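Long-range contacts in cyclopropane mycolic acid synthase 3 (Mycobacterium tuberculosis, PDB 1L1E), which probably catalyses the conversion of a double bond of an alpha mycolic acid into a cyclopropane ring, taking the methylene group from S-adenosyl-L-methionine: residues Thr30-Cys35 / Ile50-Leu55; Cys35-Arg40 / Gln229-Arg234; His148-Val153 / Met164-Ile169; Thr168-Thr173 / Asp279-Thr284. All blocks are in the same frame, centred on the assembly; numbering follows the deposited sequence.

How the contacts relate
From the N terminus, helix 45-58 returns to pack against the loop 30-35, and contact 1 closes a short loop of 14 residues. The same loop runs on through C35, shared with contact 2, where 35-40 meets the start of helix 229-245 across most of the chain. Contacts 1 and 2 cross, since 50-55 falls between the two segments of contact 2. Contact 3 lies wholly within that long span and joins helix 147-157 to strand 163-170. Contact 4 begins on T168 and I169, where contact 3 ends, and pairs that strand with 279-286, crossing contact 2. Contacts 1, 2 and 3 all touch the carbonate, which sits between loop, helix and sheet.

Contact 1. Residues Thr30-Cys35 / Ile50-Leu55; sequences TQTYSC and IAKIDL. With SAH (S-adenosyl-L-homocysteine), chain D; CO3 (carbonate ion), chain C.
K52 reaches out of helix 45-58 to S34, C35 and T32 in the loop 30-35. Its CB, CG and CD run past C35 O, with CG, anti to the backbone N (chi1 174°), nearest to that oxygen. Bends at the next three torsions bring its end round to the loop. CE passes S34 OG and T32 CG2, each at 3.8 Å, and NZ ends 3.4 Å from T32 CG2, the two side chains meeting tip to tip. The ammonium donates to S34 OG at 2.8 Å and to C35 O at 2.9 Å; at C35 it stands above the carbonyl plane, 57° out of it. Q49 OE1 takes a further hydrogen bond from NZ. S34 OG passes the link on, donating to O of S-adenosyl-L-homocysteine at 2.7 Å, and Y33 N holds the other carboxylate oxygen, OXT, at the same distance. I53 CD1 touches T32 OG1 more loosely, and that hydroxyl donates to T30 OG1. The loop thus forms part of the cofactor pocket, with K52 as a second-shell residue: its buried positive charge fixes the S34 hydroxyl and would probably favour the negative carboxylate of the cofactor.

Contact 2. Residues Cys35-Arg40 / Gln229-Arg234; sequences CAYFER and QLHYAR. With CO3 (carbonate ion), chain C.
F38 carries the R234 guanidinium flat on one face, the planes 1° apart and the centres separated by 3.9 Å, an off-centre cation-pi stack. R234 NE lies over the middle of the ring and CD makes a CH-pi contact with the same face, its distance to F38 CZ being 3.3 Å. H231 ND1 sits at the edge of F38, in its plane. The H231 ring has its own face covered by Y37, whose CD1 lies over the centre in an edge-to-face pair with planes at 57°; F38 O meets the H231 edge in plane. Loop 35-40, which makes an inverse gamma turn at F38, is in this way interleaved with the first turns of helix 229-245.

H231 CG is anti to its carbonyl carbon (chi1 -66°), which directs the imidazole between Y37 and F38. The R234 chain bends at chi2 and chi3 to lay its flat end over F38, and a salt bridge from NH2 to D41 secures that end. H231 CB approaches A36 O to 3.3 Å; this buried carbonyl has no hydrogen-bonding partner in the model.

At the inner end, C35 and Y232 belong to the carbonate pocket, near C269, the likely active-site residue. C35 SG makes an oblique sulfur-aromatic contact with the Y232 ring, 4.8 Å from its centroid, while C35 CB presses on Y232 CD1 at 3.3 Å.

Contact 3. Residues His148-Val153 / Met164-Ile169; sequences HHFFEV and MLLHTI. With CO3 (carbonate ion), chain C.
F150 and F151 project from helix 147-157 onto M164 and L166 of strand 163-170, the helix and second strand of a beta-alpha-beta unit that starts with strand 132-136 in this Rossmann-like methyltransferase fold. The short helix and strand segments run nearly antiparallel, at 153°, and their axes come no closer than 12.2 Å, a gap bridged entirely by large apolar side chains.

M164 and L166 alternate with L165, so both rise from the sheet surface that faces the helix. The M164 chain is extended through its first two torsions and bends at chi3 (70°), which carries its methyl group to both rings: CE lies 4.0 Å from F151 CE2 and 4.1 Å from F150 CE2. M164 SD meets F150 obliquely in a Met-aromatic contact, 5.0 Å from the ring centroid. The two phenylalanines also pack on each other, with F150 CD2 over the centre of the F151 face. L166 fits the notch between the two ring edges, its CG near the plane of F150.

F150 continues inward to meet, edge-to-face, W123, a probable S-adenosyl-L-methionine-binding residue, so the cluster lies behind the pocket that holds S-adenosyl-L-homocysteine. On the opposite surface of the strand H167 donates from NE2 to carbonate O3 at 2.8 Å. F151 crosses L166 at about a right angle and receives L166 CD1 at its ring edge, 3.7 Å from CZ.

Contact 4. Residues Thr168-Thr173 / Asp279-Thr284; sequences TIVRPT and DVDQFT
V170 and F283 come at each other from opposite directions, and V170 CG1 meets the phenylalanine ring at its edge, in plane, 4.0 Å from CE1. The other methyl, CG2, lies between the backbone N and carbonyl carbon of V170, a placement that turns it to the aspartates. V170 and D279 stand side by side and point the same way, with V170 CG2 3.8 Å from D279 CB; the same methyl also touches D281 CG. I208, from helix 208-216, covers V170 and D281 on this side.

I169 and V280 occupy the opposite surface. Their side chains slant across each other and touch through I169 CG1 and V280 CG2 at 3.9 Å, and both also pack on Y232 of helix 229-245. I169 here belongs to the pocket that holds the carbonate.

Between these two layers of side chains runs an antiparallel ladder; strand 279-286 runs antiparallel to both its neighbours, 163-170 and 221-227, in the seven-stranded mixed sheet of the methyltransferase fold. T168 with D281 and V170 with D279 are hydrogen-bonded pairs; I169 with V280 is the non-hydrogen-bonded pair between them, its CA atoms only 4.2 Å apart. V170 N donates to D279 O at 2.7 Å and D279 N returns a bond to V170 O at 2.8 Å. The I169 CA-H leans on D279 O as well. At the strand start D279 folds its carboxylate back: OD1 accepts V280 N at 2.6 Å through its anti lone pair.

Contact 1. Residues Thr30-Cys35 / Ile50-Leu55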
# COMPACT_ATOMS: atom_id res chain seq x y z
N THR A 30 8.84 -11.47 -2.13
CA THR A 30 7.47 -11.52 -1.63
C THR A 30 6.54 -10.69 -2.52
O THR A 30 5.33 -10.70 -2.34
CB THR A 30 7.37 -10.95 -0.20
OG1 THR A 30 7.55 -9.53 -0.24
CG2 THR A 30 8.44 -11.57 0.70
N GLN A 31 7.13 -9.98 -3.47
CA GLN A 31 6.35 -9.13 -4.38
C GLN A 31 5.52 -8.05 -3.66
O GLN A 31 4.38 -7.77 -4.05
CB GLN A 31 5.43 -9.98 -5.28
CG GLN A 31 6.17 -10.79 -6.36
CD GLN A 31 5.31 -11.01 -7.61
OE1 GLN A 31 5.04 -10.08 -8.38
NE2 GLN A 31 4.86 -12.26 -7.81
N THR A 32 6.08 -7.45 -2.61
CA THR A 32 5.37 -6.39 -1.89
C THR A 32 5.58 -5.12 -2.69
O THR A 32 6.71 -4.79 -3.04
CB THR A 32 5.90 -6.21 -0.46
OG1 THR A 32 5.60 -7.38 0.29
CG2 THR A 32 5.24 -5.01 0.23
N TYR A 33 4.50 -4.41 -2.96
CA TYR A 33 4.53 -3.20 -3.78
C TYR A 33 3.98 -2.02 -3.00
O TYR A 33 2.86 -1.57 -3.26
CB TYR A 33 3.69 -3.45 -5.04
CG TYR A 33 3.75 -2.39 -6.11
CD1 TYR A 33 2.66 -2.17 -6.95
CD2 TYR A 33 4.90 -1.63 -6.31
CE1 TYR A 33 2.71 -1.22 -7.97
CE2 TYR A 33 4.96 -0.68 -7.32
CZ TYR A 33 3.87 -0.47 -8.15
OH TYR A 33 3.93 0.48 -9.15
N SER A 34 4.77 -1.53 -2.06
CA SER A 34 4.42 -0.42 -1.20
C SER A 34 5.63 -0.08 -0.34
O SER A 34 6.54 -0.90 -0.20
CB SER A 34 3.23 -0.82 -0.31
OG SER A 34 3.47 -2.04 0.38
N CYS A 35 5.65 1.13 0.21
CA CYS A 35 6.74 1.58 1.07
C CYS A 35 7.20 0.55 2.09
O CYS A 35 6.40 0.07 2.90
CB CYS A 35 6.32 2.85 1.81
SG CYS A 35 7.61 3.50 2.87
N ILE A 50 9.19 -7.22 5.07
CA ILE A 50 8.63 -8.09 6.09
C ILE A 50 8.49 -7.26 7.37
O ILE A 50 7.55 -7.44 8.14
CB ILE A 50 9.51 -9.34 6.35
CG1 ILE A 50 9.40 -10.30 5.16
CG2 ILE A 50 9.10 -10.02 7.65
CD1 ILE A 50 8.02 -10.89 4.94
N ALA A 51 9.43 -6.33 7.56
CA ALA A 51 9.38 -5.46 8.73
C ALA A 51 8.15 -4.54 8.68
O ALA A 51 7.53 -4.24 9.71
CB ALA A 51 10.65 -4.61 8.80
N LYS A 52 7.79 -4.09 7.48
CA LYS A 52 6.63 -3.22 7.32
C LYS A 52 5.34 -4.01 7.58
O LYS A 52 4.42 -3.53 8.25
CB LYS A 52 6.65 -2.60 5.91
CG LYS A 52 5.42 -1.78 5.54
CD LYS A 52 4.31 -2.65 4.94
CE LYS A 52 4.75 -3.41 3.67
NZ LYS A 52 5.25 -2.54 2.53
N ILE A 53 5.28 -5.23 7.06
CA ILE A 53 4.11 -6.08 7.28
C ILE A 53 3.91 -6.29 8.80
O ILE A 53 2.81 -6.10 9.33
CB ILE A 53 4.28 -7.42 6.55
CG1 ILE A 53 4.30 -7.17 5.04
CG2 ILE A 53 3.17 -8.39 6.94
CD1 ILE A 53 4.62 -8.40 4.21
N ASP A 54 4.98 -6.64 9.52
CA ASP A 54 4.85 -6.84 10.97
C ASP A 54 4.48 -5.53 11.69
O ASP A 54 3.77 -5.53 12.69
CB ASP A 54 6.15 -7.39 11.58
CG ASP A 54 6.46 -8.81 11.13
OD1 ASP A 54 5.58 -9.47 10.52
OD2 ASP A 54 7.60 -9.28 11.37
N LEU A 55 4.97 -4.40 11.18
CA LEU A 55 4.66 -3.12 11.81
C LEU A 55 3.16 -2.83 11.72
O LEU A 55 2.52 -2.47 12.70
CB LEU A 55 5.44 -1.99 11.14
CG LEU A 55 5.10 -0.57 11.64
CD1 LEU A 55 5.61 -0.37 13.07
CD2 LEU A 55 5.73 0.46 10.70
N SAH D . -1.19 -4.08 -0.43
CA SAH D . -0.29 -4.73 -1.39
CB SAH D . -0.56 -4.21 -2.82
CG SAH D . -0.47 -2.70 -3.03
SD SAH D . -0.79 -2.19 -4.73
C SAH D . 1.18 -4.45 -1.02
O SAH D . 1.41 -3.79 -0.00
OXT SAH D . 2.08 -4.88 -1.76
C5' SAH D . -2.54 -1.69 -4.62
C4' SAH D . -3.53 -2.84 -4.38
O4' SAH D . -4.86 -2.37 -4.03
C3' SAH D . -3.74 -3.72 -5.61
O3' SAH D . -3.88 -5.09 -5.15
C2' SAH D . -5.02 -3.20 -6.21
O2' SAH D . -5.61 -4.14 -7.11
C1' SAH D . -5.81 -2.94 -4.97
N9 SAH D . -6.97 -2.03 -5.16
C8 SAH D . -7.05 -0.81 -5.75
N7 SAH D . -8.20 -0.23 -5.76
C5 SAH D . -9.01 -1.15 -5.10
C6 SAH D . -10.40 -1.18 -4.75
N6 SAH D . -11.24 -0.18 -5.03
N1 SAH D . -10.87 -2.30 -4.08
C2 SAH D . -10.02 -3.31 -3.78
N3 SAH D . -8.70 -3.39 -4.06
C4 SAH D . -8.26 -2.27 -4.73
C CO3 C . 2.51 3.16 -0.43
O1 CO3 C . 1.30 3.74 0.23
O2 CO3 C . 2.68 3.30 -1.78
O3 CO3 C . 3.43 2.51 0.31

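Contact 2. Residues Cys35-Arg40 / Gln229-Arg234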
# COMPACT_ATOMS: atom_id res chain seq x y z
N CYS A 35 5.65 1.13 0.21
CA CYS A 35 6.74 1.58 1.07
C CYS A 35 7.20 0.55 2.09
O CYS A 35 6.40 0.07 2.90
CB CYS A 35 6.32 2.85 1.81
SG CYS A 35 7.61 3.50 2.87
N ALA A 36 8.49 0.20 2.07
CA ALA A 36 9.00 -0.78 3.03
C ALA A 36 9.39 -0.08 4.33
O ALA A 36 9.30 1.16 4.44
CB ALA A 36 10.20 -1.53 2.44
N TYR A 37 9.79 -0.87 5.33
CA TYR A 37 10.18 -0.32 6.63
C TYR A 37 11.56 -0.81 7.06
O TYR A 37 11.73 -1.95 7.49
CB TYR A 37 9.14 -0.67 7.69
CG TYR A 37 9.39 -0.07 9.06
CD1 TYR A 37 9.68 1.29 9.21
CD2 TYR A 37 9.29 -0.85 10.20
CE1 TYR A 37 9.87 1.85 10.47
CE2 TYR A 37 9.47 -0.30 11.48
CZ TYR A 37 9.77 1.05 11.60
OH TYR A 37 9.98 1.57 12.86
N PHE A 38 12.56 0.06 6.95
CA PHE A 38 13.92 -0.29 7.33
C PHE A 38 14.16 -0.12 8.83
O PHE A 38 14.74 0.88 9.26
CB PHE A 38 14.93 0.53 6.53
CG PHE A 38 14.89 0.26 5.04
CD1 PHE A 38 13.90 0.86 4.24
CD2 PHE A 38 15.80 -0.61 4.45
CE1 PHE A 38 13.83 0.57 2.87
CE2 PHE A 38 15.73 -0.91 3.09
CZ PHE A 38 14.73 -0.31 2.29
N GLU A 39 13.70 -1.09 9.62
CA GLU A 39 13.89 -1.06 11.07
C GLU A 39 15.38 -0.91 11.34
O GLU A 39 15.79 -0.11 12.18
CB GLU A 39 13.41 -2.35 11.72
CG GLU A 39 11.95 -2.38 12.05
CD GLU A 39 11.56 -3.68 12.71
OE1 GLU A 39 10.45 -3.74 13.28
OE2 GLU A 39 12.36 -4.64 12.66
N ARG A 40 16.17 -1.71 10.62
CA ARG A 40 17.62 -1.66 10.71
C ARG A 40 18.05 -1.10 9.36
O ARG A 40 17.53 -1.52 8.33
CB ARG A 40 18.26 -3.05 10.87
CG ARG A 40 17.48 -4.10 11.63
CD ARG A 40 18.34 -5.36 11.80
NE ARG A 40 18.97 -5.77 10.54
CZ ARG A 40 18.42 -6.60 9.65
NH1 ARG A 40 17.23 -7.12 9.86
NH2 ARG A 40 19.07 -6.89 8.53
N GLN A 229 8.17 8.64 5.72
CA GLN A 229 8.73 9.42 4.62
C GLN A 229 10.05 8.93 4.02
O GLN A 229 10.11 8.62 2.82
CB GLN A 229 8.88 10.88 5.07
CG GLN A 229 9.27 11.85 3.96
CD GLN A 229 9.18 13.29 4.42
OE1 GLN A 229 9.85 13.68 5.38
NE2 GLN A 229 8.35 14.08 3.75
N LEU A 230 11.09 8.87 4.84
CA LEU A 230 12.41 8.47 4.35
C LEU A 230 12.53 6.99 4.01
O LEU A 230 13.45 6.58 3.29
CB LEU A 230 13.49 8.87 5.37
CG LEU A 230 13.55 10.37 5.71
CD1 LEU A 230 14.71 10.65 6.66
CD2 LEU A 230 13.69 11.20 4.44
N HIS A 231 11.63 6.17 4.52
CA HIS A 231 11.68 4.75 4.20
C HIS A 231 11.18 4.56 2.78
O HIS A 231 11.60 3.65 2.08
CB HIS A 231 10.82 3.94 5.19
CG HIS A 231 11.34 3.97 6.59
ND1 HIS A 231 12.34 3.13 7.03
CD2 HIS A 231 11.02 4.75 7.65
CE1 HIS A 231 12.62 3.39 8.30
NE2 HIS A 231 11.83 4.38 8.70
N TYR A 232 10.29 5.44 2.33
CA TYR A 232 9.78 5.30 0.97
C TYR A 232 10.83 5.73 -0.04
O TYR A 232 10.96 5.12 -1.09
CB TYR A 232 8.48 6.10 0.78
CG TYR A 232 7.70 5.68 -0.45
CD1 TYR A 232 7.68 4.34 -0.86
CD2 TYR A 232 6.95 6.60 -1.18
CE1 TYR A 232 6.94 3.93 -1.95
CE2 TYR A 232 6.20 6.20 -2.28
CZ TYR A 232 6.20 4.86 -2.66
OH TYR A 232 5.46 4.46 -3.75
N ALA A 233 11.60 6.76 0.30
CA ALA A 233 12.65 7.24 -0.59
C ALA A 233 13.65 6.10 -0.87
O ALA A 233 14.06 5.89 -2.00
CB ALA A 233 13.38 8.43 0.05
N ARG A 234 14.02 5.36 0.17
CA ARG A 234 14.97 4.27 -0.02
C ARG A 234 14.37 3.05 -0.73
O ARG A 234 15.07 2.30 -1.41
CB ARG A 234 15.56 3.82 1.32
CG ARG A 234 16.95 3.24 1.14
CD ARG A 234 17.12 1.89 1.76
NE ARG A 234 17.47 1.97 3.17
CZ ARG A 234 18.46 1.28 3.72
NH1 ARG A 234 19.19 0.47 2.98
NH2 ARG A 234 18.71 1.40 5.02
C CO3 C . 2.51 3.16 -0.43
O1 CO3 C . 1.30 3.74 0.23
O2 CO3 C . 2.68 3.30 -1.78
O3 CO3 C . 3.43 2.51 0.31

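Contact 3. Residues His148-Val153 / Met164-Ile169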
# COMPACT_ATOMS: atom_id res chain seq x y z
N HIS A 148 -15.85 8.83 1.59
CA HIS A 148 -16.88 8.60 2.59
C HIS A 148 -17.41 7.18 2.56
O HIS A 148 -17.64 6.57 3.60
CB HIS A 148 -18.08 9.53 2.42
CG HIS A 148 -19.23 9.16 3.31
ND1 HIS A 148 -19.27 9.48 4.65
CD2 HIS A 148 -20.35 8.43 3.06
CE1 HIS A 148 -20.36 8.96 5.19
NE2 HIS A 148 -21.03 8.32 4.25
N HIS A 149 -17.61 6.66 1.35
CA HIS A 149 -18.14 5.31 1.17
C HIS A 149 -17.18 4.27 1.77
O HIS A 149 -17.60 3.37 2.50
CB HIS A 149 -18.37 5.06 -0.32
CG HIS A 149 -19.13 3.80 -0.61
ND1 HIS A 149 -20.06 3.28 0.25
CD2 HIS A 149 -19.10 2.97 -1.68
CE1 HIS A 149 -20.57 2.17 -0.27
NE2 HIS A 149 -20.00 1.96 -1.44
N PHE A 150 -15.90 4.41 1.46
CA PHE A 150 -14.88 3.51 1.97
C PHE A 150 -14.90 3.45 3.50
O PHE A 150 -14.94 2.37 4.10
CB PHE A 150 -13.50 3.96 1.50
CG PHE A 150 -12.37 3.21 2.12
CD1 PHE A 150 -12.11 1.89 1.77
CD2 PHE A 150 -11.54 3.84 3.06
CE1 PHE A 150 -11.04 1.19 2.33
CE2 PHE A 150 -10.46 3.15 3.63
CZ PHE A 150 -10.21 1.82 3.27
N PHE A 151 -14.88 4.60 4.14
CA PHE A 151 -14.89 4.62 5.59
C PHE A 151 -16.20 4.10 6.17
O PHE A 151 -16.20 3.49 7.23
CB PHE A 151 -14.52 6.01 6.10
CG PHE A 151 -13.05 6.32 5.94
CD1 PHE A 151 -12.62 7.33 5.07
CD2 PHE A 151 -12.10 5.57 6.62
CE1 PHE A 151 -11.27 7.58 4.90
CE2 PHE A 151 -10.74 5.81 6.45
CZ PHE A 151 -10.32 6.82 5.59
N GLU A 152 -17.32 4.33 5.48
CA GLU A 152 -18.60 3.83 5.96
C GLU A 152 -18.61 2.30 5.89
O GLU A 152 -19.08 1.63 6.81
CB GLU A 152 -19.76 4.39 5.12
CG GLU A 152 -20.97 3.47 5.07
CD GLU A 152 -22.04 3.93 4.08
OE1 GLU A 152 -21.69 4.25 2.92
OE2 GLU A 152 -23.23 3.96 4.47
N VAL A 153 -18.11 1.74 4.79
CA VAL A 153 -18.08 0.29 4.61
C VAL A 153 -17.12 -0.40 5.59
O VAL A 153 -17.47 -1.42 6.18
CB VAL A 153 -17.67 -0.09 3.17
CG1 VAL A 153 -17.58 -1.60 3.03
CG2 VAL A 153 -18.67 0.47 2.18
N MET A 164 -8.62 -0.66 12.10
CA MET A 164 -8.13 -0.79 10.74
C MET A 164 -6.79 -0.06 10.68
O MET A 164 -6.60 0.96 11.35
CB MET A 164 -9.12 -0.15 9.75
CG MET A 164 -8.56 0.14 8.34
SD MET A 164 -9.85 0.40 7.05
CE MET A 164 -10.55 1.96 7.52
N LEU A 165 -5.86 -0.61 9.91
CA LEU A 165 -4.57 0.03 9.74
C LEU A 165 -4.62 0.50 8.30
O LEU A 165 -4.68 -0.32 7.38
CB LEU A 165 -3.41 -0.96 9.92
CG LEU A 165 -1.98 -0.40 9.83
CD1 LEU A 165 -1.64 -0.03 8.40
CD2 LEU A 165 -1.82 0.81 10.75
N LEU A 166 -4.62 1.81 8.11
CA LEU A 166 -4.69 2.41 6.79
C LEU A 166 -3.31 3.00 6.50
O LEU A 166 -2.88 3.92 7.18
CB LEU A 166 -5.73 3.53 6.79
CG LEU A 166 -6.53 3.88 5.53
CD1 LEU A 166 -6.88 5.38 5.56
CD2 LEU A 166 -5.76 3.55 4.29
N HIS A 167 -2.63 2.46 5.50
CA HIS A 167 -1.30 2.90 5.10
C HIS A 167 -1.44 3.52 3.71
O HIS A 167 -1.88 2.86 2.78
CB HIS A 167 -0.37 1.68 5.12
CG HIS A 167 0.92 1.86 4.38
ND1 HIS A 167 2.11 1.34 4.85
CD2 HIS A 167 1.20 2.42 3.18
CE1 HIS A 167 3.06 1.57 3.96
NE2 HIS A 167 2.53 2.22 2.94
N THR A 168 -1.07 4.79 3.59
CA THR A 168 -1.22 5.49 2.32
C THR A 168 -0.30 6.70 2.19
O THR A 168 0.13 7.28 3.18
CB THR A 168 -2.67 6.00 2.16
OG1 THR A 168 -3.57 4.88 2.16
CG2 THR A 168 -2.83 6.77 0.86
N ILE A 169 -0.02 7.05 0.94
CA ILE A 169 0.78 8.20 0.60
C ILE A 169 -0.10 9.40 0.97
O ILE A 169 -1.31 9.36 0.79
CB ILE A 169 1.08 8.25 -0.94
CG1 ILE A 169 2.15 7.21 -1.29
CG2 ILE A 169 1.50 9.65 -1.38
CD1 ILE A 169 2.29 6.96 -2.78
C CO3 C . 2.51 3.16 -0.43
O1 CO3 C . 1.30 3.74 0.23
O2 CO3 C . 2.68 3.30 -1.78
O3 CO3 C . 3.43 2.51 0.31

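Contact 4. Residues Thr168-Thr173 / Asp279-Thr284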
# COMPACT_ATOMS: atom_id res chain seq x y z
N THR A 168 -1.07 4.79 3.59
CA THR A 168 -1.22 5.49 2.32
C THR A 168 -0.30 6.70 2.19
O THR A 168 0.13 7.28 3.18
CB THR A 168 -2.67 6.00 2.16
OG1 THR A 168 -3.57 4.88 2.16
CG2 THR A 168 -2.83 6.77 0.86
N ILE A 169 -0.02 7.05 0.94
CA ILE A 169 0.78 8.20 0.60
C ILE A 169 -0.10 9.40 0.97
O ILE A 169 -1.31 9.36 0.79
CB ILE A 169 1.08 8.25 -0.94
CG1 ILE A 169 2.15 7.21 -1.29
CG2 ILE A 169 1.50 9.65 -1.38
CD1 ILE A 169 2.29 6.96 -2.78
N VAL A 170 0.52 10.44 1.51
CA VAL A 170 -0.23 11.66 1.88
C VAL A 170 0.58 12.90 1.51
O VAL A 170 1.80 12.82 1.34
CB VAL A 170 -0.52 11.70 3.38
CG1 VAL A 170 -1.39 10.54 3.86
CG2 VAL A 170 0.75 11.67 4.23
N ARG A 171 -0.11 14.01 1.40
CA ARG A 171 0.52 15.29 1.08
C ARG A 171 0.89 15.99 2.38
O ARG A 171 0.06 16.11 3.30
CB ARG A 171 -0.43 16.15 0.25
CG ARG A 171 -0.68 15.57 -1.14
CD ARG A 171 -2.10 15.81 -1.64
NE ARG A 171 -2.24 17.10 -2.33
CZ ARG A 171 -3.11 17.32 -3.32
NH1 ARG A 171 -3.93 16.35 -3.76
NH2 ARG A 171 -3.24 18.50 -3.95
N PRO A 172 2.12 16.49 2.53
CA PRO A 172 2.53 17.13 3.77
C PRO A 172 1.62 18.28 4.11
O PRO A 172 1.06 18.93 3.16
CB PRO A 172 3.95 17.57 3.50
CG PRO A 172 4.32 17.13 2.09
CD PRO A 172 3.14 16.44 1.48
N THR A 173 1.49 18.49 5.41
CA THR A 173 0.65 19.56 5.99
C THR A 173 1.35 20.90 5.82
O THR A 173 2.50 20.97 5.36
CB THR A 173 0.44 19.33 7.49
OG1 THR A 173 -0.52 20.26 7.99
CG2 THR A 173 1.72 19.50 8.31
N ASP A 279 4.58 12.41 1.61
CA ASP A 279 4.85 11.57 2.78
C ASP A 279 4.04 10.28 2.69
O ASP A 279 3.20 10.11 1.80
CB ASP A 279 4.46 12.34 4.06
CG ASP A 279 5.28 11.91 5.28
OD1 ASP A 279 5.49 10.71 5.50
OD2 ASP A 279 5.69 12.81 6.05
N VAL A 280 4.31 9.36 3.61
CA VAL A 280 3.57 8.09 3.68
C VAL A 280 3.26 7.89 5.16
O VAL A 280 4.16 7.84 6.00
CB VAL A 280 4.41 6.90 3.17
CG1 VAL A 280 3.69 5.59 3.50
CG2 VAL A 280 4.61 7.01 1.68
N ASP A 281 1.97 7.77 5.47
CA ASP A 281 1.52 7.62 6.84
C ASP A 281 0.73 6.33 7.08
O ASP A 281 0.07 5.81 6.18
CB ASP A 281 0.62 8.79 7.23
CG ASP A 281 1.40 10.03 7.69
OD1 ASP A 281 2.64 10.06 7.57
OD2 ASP A 281 0.75 10.99 8.16
N GLN A 282 0.81 5.83 8.31
CA GLN A 282 0.06 4.66 8.70
C GLN A 282 -0.89 5.19 9.77
O GLN A 282 -0.46 5.68 10.81
CB GLN A 282 0.97 3.58 9.31
CG GLN A 282 1.92 2.87 8.33
CD GLN A 282 2.33 1.47 8.83
OE1 GLN A 282 2.34 1.21 10.04
NE2 GLN A 282 2.66 0.57 7.90
N PHE A 283 -2.19 5.11 9.48
CA PHE A 283 -3.20 5.58 10.42
C PHE A 283 -3.85 4.40 11.12
O PHE A 283 -4.33 3.47 10.47
CB PHE A 283 -4.32 6.35 9.70
CG PHE A 283 -3.84 7.56 8.94
CD1 PHE A 283 -3.38 7.44 7.64
CD2 PHE A 283 -3.91 8.83 9.52
CE1 PHE A 283 -2.98 8.57 6.91
CE2 PHE A 283 -3.51 9.96 8.80
CZ PHE A 283 -3.06 9.83 7.50
N THR A 284 -3.87 4.44 12.44
CA THR A 284 -4.52 3.39 13.18
C THR A 284 -5.87 3.99 13.55
O THR A 284 -5.95 5.03 14.20
CB THR A 284 -3.74 3.01 14.45
OG1 THR A 284 -2.42 2.57 14.09
CG2 THR A 284 -4.47 1.88 15.18